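PDB 2ZWS: neutral ceramidase from Pseudomonas aeruginosa, which hydrolyses the N-acyl linkage of ceramides to give sphingosine and a free fatty acid, and also catalyses the reverse synthesis. Local coordinates for residues Leu163-Leu166 against Lys167-Asp170; Glu411-Val414 against Met415-Val418. One frame throughout, in Å; residues are numbered along the deposited sequence.

Interaction 1. Residues Leu163-Leu166 against Lys167-Asp170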
loop_
_atom_site.group_PDB
_atom_site.type_symbol
_atom_site.label_atom_id
_atom_site.label_comp_id
_atom_site.label_asym_id
_atom_site.label_seq_id
_atom_site.Cartn_x
_atom_site.Cartn_y
_atom_site.Cartn_z
ATOM N N LEU A 163 -21.612 -12.656 8.297
ATOM C CA LEU A 163 -22.189 -13.997 8.392
ATOM C C LEU A 163 -21.097 -15.042 8.654
ATOM O O LEU A 163 -21.278 -15.942 9.482
ATOM C CB LEU A 163 -22.939 -14.318 7.101
ATOM C CG LEU A 163 -23.577 -15.692 6.954
ATOM C CD1 LEU A 163 -24.769 -15.509 6.056
ATOM C CD2 LEU A 163 -22.605 -16.694 6.351
ATOM N N SER A 164 -19.960 -14.912 7.953
ATOM C CA SER A 164 -18.847 -15.850 8.094
ATOM C C SER A 164 -18.138 -15.648 9.426
ATOM O O SER A 164 -17.745 -16.610 10.083
ATOM C CB SER A 164 -17.836 -15.659 6.950
ATOM O OG SER A 164 -18.391 -16.008 5.703
ATOM N N HIS A 165 -17.991 -14.390 9.831
ATOM C CA HIS A 165 -17.301 -14.065 11.082
ATOM C C HIS A 165 -18.016 -14.725 12.275
ATOM O O HIS A 165 -17.386 -15.232 13.199
ATOM C CB HIS A 165 -17.242 -12.557 11.286
ATOM C CG HIS A 165 -16.664 -12.128 12.604
ATOM N ND1 HIS A 165 -15.307 -12.106 12.858
ATOM C CD2 HIS A 165 -17.269 -11.712 13.743
ATOM C CE1 HIS A 165 -15.105 -11.669 14.091
ATOM N NE2 HIS A 165 -16.283 -11.442 14.658
ATOM N N LEU A 166 -19.341 -14.698 12.217
ATOM C CA LEU A 166 -20.183 -15.251 13.274
ATOM C C LEU A 166 -20.149 -16.766 13.339
ATOM O O LEU A 166 -20.699 -17.346 14.289
ATOM C CB LEU A 166 -21.618 -14.746 13.117
ATOM C CG LEU A 166 -21.781 -13.231 13.260
ATOM C CD1 LEU A 166 -23.211 -12.806 12.885
ATOM C CD2 LEU A 166 -21.425 -12.749 14.648
ATOM N N LYS A 167 -19.541 -17.420 12.348
ATOM C CA LYS A 167 -19.393 -18.877 12.400
ATOM C C LYS A 167 -18.255 -19.301 13.326
ATOM O O LYS A 167 -18.130 -20.480 13.647
ATOM C CB LYS A 167 -19.177 -19.490 11.012
ATOM C CG LYS A 167 -20.263 -19.229 9.962
ATOM C CD LYS A 167 -21.615 -19.787 10.370
ATOM C CE LYS A 167 -22.541 -19.865 9.163
ATOM N NZ LYS A 167 -23.972 -19.979 9.565
ATOM N N ASN A 168 -17.393 -18.361 13.733
ATOM C CA ASN A 168 -16.307 -18.680 14.661
ATOM C C ASN A 168 -16.840 -18.853 16.079
ATOM O O ASN A 168 -17.666 -18.062 16.522
ATOM C CB ASN A 168 -15.246 -17.580 14.652
ATOM C CG ASN A 168 -14.553 -17.452 13.300
ATOM O OD1 ASN A 168 -13.890 -18.381 12.831
ATOM N ND2 ASN A 168 -14.728 -16.300 12.664
ATOM N N PRO A 169 -16.367 -19.891 16.795
ATOM C CA PRO A 169 -16.836 -20.121 18.171
ATOM C C PRO A 169 -16.158 -19.229 19.209
ATOM O O PRO A 169 -16.539 -19.246 20.381
ATOM C CB PRO A 169 -16.434 -21.575 18.429
ATOM C CG PRO A 169 -15.239 -21.787 17.590
ATOM C CD PRO A 169 -15.411 -20.923 16.356
ATOM N N ASP A 170 -15.162 -18.456 18.781
ATOM C CA ASP A 170 -14.256 -17.765 19.692
ATOM C C ASP A 170 -14.178 -16.247 19.459
ATOM O O ASP A 170 -13.079 -15.689 19.378
ATOM C CB ASP A 170 -12.850 -18.388 19.572
ATOM C CG ASP A 170 -12.211 -18.185 18.166
ATOM O OD1 ASP A 170 -12.937 -18.141 17.146
ATOM O OD2 ASP A 170 -10.965 -18.097 18.093
#

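Interaction 2. Residues Glu411-Val414 against Met415-Val418. With ZN (zinc ion), chain B.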
loop_
_atom_site.group_PDB
_atom_site.type_symbol
_atom_site.label_atom_id
_atom_site.label_comp_id
_atom_site.label_asym_id
_atom_site.label_seq_id
_atom_site.Cartn_x
_atom_site.Cartn_y
_atom_site.Cartn_z
ATOM N N GLU A 411 -4.164 -11.228 2.970
ATOM C CA GLU A 411 -5.225 -10.503 3.685
ATOM C C GLU A 411 -5.870 -11.448 4.678
ATOM O O GLU A 411 -6.585 -12.348 4.268
ATOM C CB GLU A 411 -6.316 -10.015 2.717
ATOM C CG GLU A 411 -5.815 -9.458 1.405
ATOM C CD GLU A 411 -6.788 -8.480 0.779
ATOM O OE1 GLU A 411 -7.603 -7.796 1.492
ATOM O OE2 GLU A 411 -6.732 -8.361 -0.453
ATOM N N PHE A 412 -5.638 -11.234 5.966
ATOM C CA PHE A 412 -6.210 -12.117 6.976
ATOM C C PHE A 412 -7.482 -11.514 7.536
ATOM O O PHE A 412 -7.531 -10.346 7.855
ATOM C CB PHE A 412 -5.196 -12.336 8.093
ATOM C CG PHE A 412 -4.043 -13.209 7.687
ATOM C CD1 PHE A 412 -3.088 -12.754 6.750
ATOM C CD2 PHE A 412 -3.882 -14.466 8.242
ATOM C CE1 PHE A 412 -2.041 -13.580 6.354
ATOM C CE2 PHE A 412 -2.813 -15.269 7.871
ATOM C CZ PHE A 412 -1.883 -14.824 6.914
ATOM N N THR A 413 -8.513 -12.326 7.703
ATOM C CA THR A 413 -9.704 -11.825 8.368
ATOM C C THR A 413 -9.390 -11.586 9.830
ATOM O O THR A 413 -8.363 -12.037 10.334
ATOM C CB THR A 413 -10.817 -12.848 8.348
ATOM O OG1 THR A 413 -10.350 -14.052 8.980
ATOM C CG2 THR A 413 -11.268 -13.120 6.921
ATOM N N VAL A 414 -10.285 -10.873 10.512
ATOM C CA VAL A 414 -10.066 -10.536 11.932
ATOM C C VAL A 414 -9.661 -11.794 12.729
ATOM O O VAL A 414 -8.610 -11.813 13.365
ATOM C CB VAL A 414 -11.318 -9.858 12.559
ATOM C CG1 VAL A 414 -11.186 -9.725 14.106
ATOM C CG2 VAL A 414 -11.570 -8.488 11.907
ATOM N N MET A 415 -10.486 -12.847 12.696
ATOM C CA MET A 415 -10.201 -14.006 13.541
ATOM C C MET A 415 -9.009 -14.807 13.029
ATOM O O MET A 415 -8.294 -15.452 13.826
ATOM C CB MET A 415 -11.434 -14.914 13.704
ATOM C CG MET A 415 -12.584 -14.299 14.508
ATOM S SD MET A 415 -12.058 -13.331 15.966
ATOM C CE MET A 415 -11.134 -14.518 16.977
ATOM N N ALA A 416 -8.754 -14.769 11.720
ATOM C CA ALA A 416 -7.576 -15.496 11.209
ATOM C C ALA A 416 -6.300 -14.867 11.787
ATOM O O ALA A 416 -5.376 -15.576 12.217
ATOM C CB ALA A 416 -7.563 -15.539 9.687
ATOM N N GLY A 417 -6.282 -13.544 11.841
ATOM C CA GLY A 417 -5.132 -12.823 12.396
ATOM C C GLY A 417 -5.073 -12.900 13.911
ATOM O O GLY A 417 -4.002 -13.141 14.508
ATOM N N VAL A 418 -6.231 -12.704 14.547
ATOM C CA VAL A 418 -6.300 -12.772 16.012
ATOM C C VAL A 418 -5.839 -14.137 16.546
ATOM O O VAL A 418 -5.109 -14.204 17.524
ATOM C CB VAL A 418 -7.709 -12.407 16.562
ATOM C CG1 VAL A 418 -7.794 -12.710 18.062
ATOM C CG2 VAL A 418 -7.990 -10.940 16.304
HETATM ZN ZN ZN B . -8.556 -6.705 0.028
HETATM O O HOH W 1 -9.150 -6.027 -1.885
#

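Interaction 1. Residues Leu163-Leu166 against Lys167-Asp170
His165 O takes two hydrogen bonds from Asn168, one from the backbone and one from the side chain, and together they fasten a type I beta turn, His165 to Asn168, that leads out of helix 162-165. Asn168 N lies 3.2 Å from His165 O. Asn168 ND2 comes closer, 2.9 Å from the same His165 O and moderately tilted from its carbonyl plane, but its bond is bent to 132°. Both nitrogens approach from one face of the carbonyl. With CG of Asn168 beside its own backbone N (chi1 -64°), the amide folds back over the turn instead of extending along the loop.

One residue earlier the backbone makes a similar closure, Lys167 N to Ser164 O at 3.0 Å. The far ends of these polar side chains are held by other parts of the chain: the Asn168 amide also bonds Thr451 through OD1 and Glu454 through ND2, while Ser164 OG bonds Glu459 and His165 NE2 bonds the carbonyl of Tyr174. The turn is thereby joined to helix 452-457 and the residues flanking it, and, through His165, to the loop that follows the turn.

On the exposed side, the methylenes of Lys167 pass back over the carbonyls of Leu163 and Ser164. Lys167 CB is 3.3 Å from Ser164 O, and a bend at chi2 (-61°) turns the rest of the chain toward Leu163. There Lys167 CG sits 3.5 Å from Leu163 O, and farther out Lys167 CE lies 4.2 Å from the Leu163 methyl CD2.

Interaction 2. Residues Glu411-Val414 against Met415-Val418
Thr413 is the N-cap of helix 414-428: Thr413 OG1 accepts the capping bond from Ala416 N at 3.3 Å. Its carbonyl takes part in the helix itself, Gly417 N to Thr413 O at 3.0 Å being an ordinary main-chain bond of the first turn. A chi1 of 58° sets OG1 between the backbone N and carbonyl carbon of Thr413, from where it reaches the first turn of the helix and also meets the Ala416 methyl CB at 3.2 Å. The next regular helical bond, Val418 N to Val414 O, is 2.8 Å long.

Apolar side chains pack along the first turn. Val414 and Val418 lie side by side and point the same way, with Val414 CG1 4.1 Å from Val418 CG2. Phe412, on the strand before the cap, sets CD2 4.1 Å from Ala416 CB, and its ring is held edge-to-face by Phe438 and Tyr475.

Outside partners fix the cap: Thr413 OG1 is also hydrogen-bonded to Glu454, and the short strand 411-412 pairs in parallel with 448-449. Two residues before the cap, Glu411 is a zinc ligand. Glu411 OE1 lies 2.1 Å and Glu411 OE2 2.5 Å from the zinc ion, and a water, His97, His204 and Tyr448 complete the site. Tyr441 bonds OE1 and Tyr445 bonds OE2, a second shell that helps orient the carboxylate.

The side-chain cap gives the Ala416 N-H an acceptor at a buried helix start, and with the Gly417 N to Thr413 O bond it ties the backbone just beyond Glu411 to the helix, which probably helps keep this ligand in place at the metal.

In the fold
The two interactions lie at the C-terminal end of one helix and the N-terminal end of another: interaction 1 runs from helix 162-165 into the turn after it, interaction 2 opens helix 414-428. The first is partly exposed, with two leucines and a lysine outward and polar side chains inward; the second is wholly buried beside the zinc site. In the first a side-chain amide doubles a turn bond; in the second a hydroxyl caps a helix next to a metal-binding carboxylate. Met415 joins them, its CG packing 3.5 Å from Asn168 ND2. Glu454 serves both contacts, one carboxylate oxygen for each. Asp170 adds a salt bridge to Arg419, farther along helix 414-428.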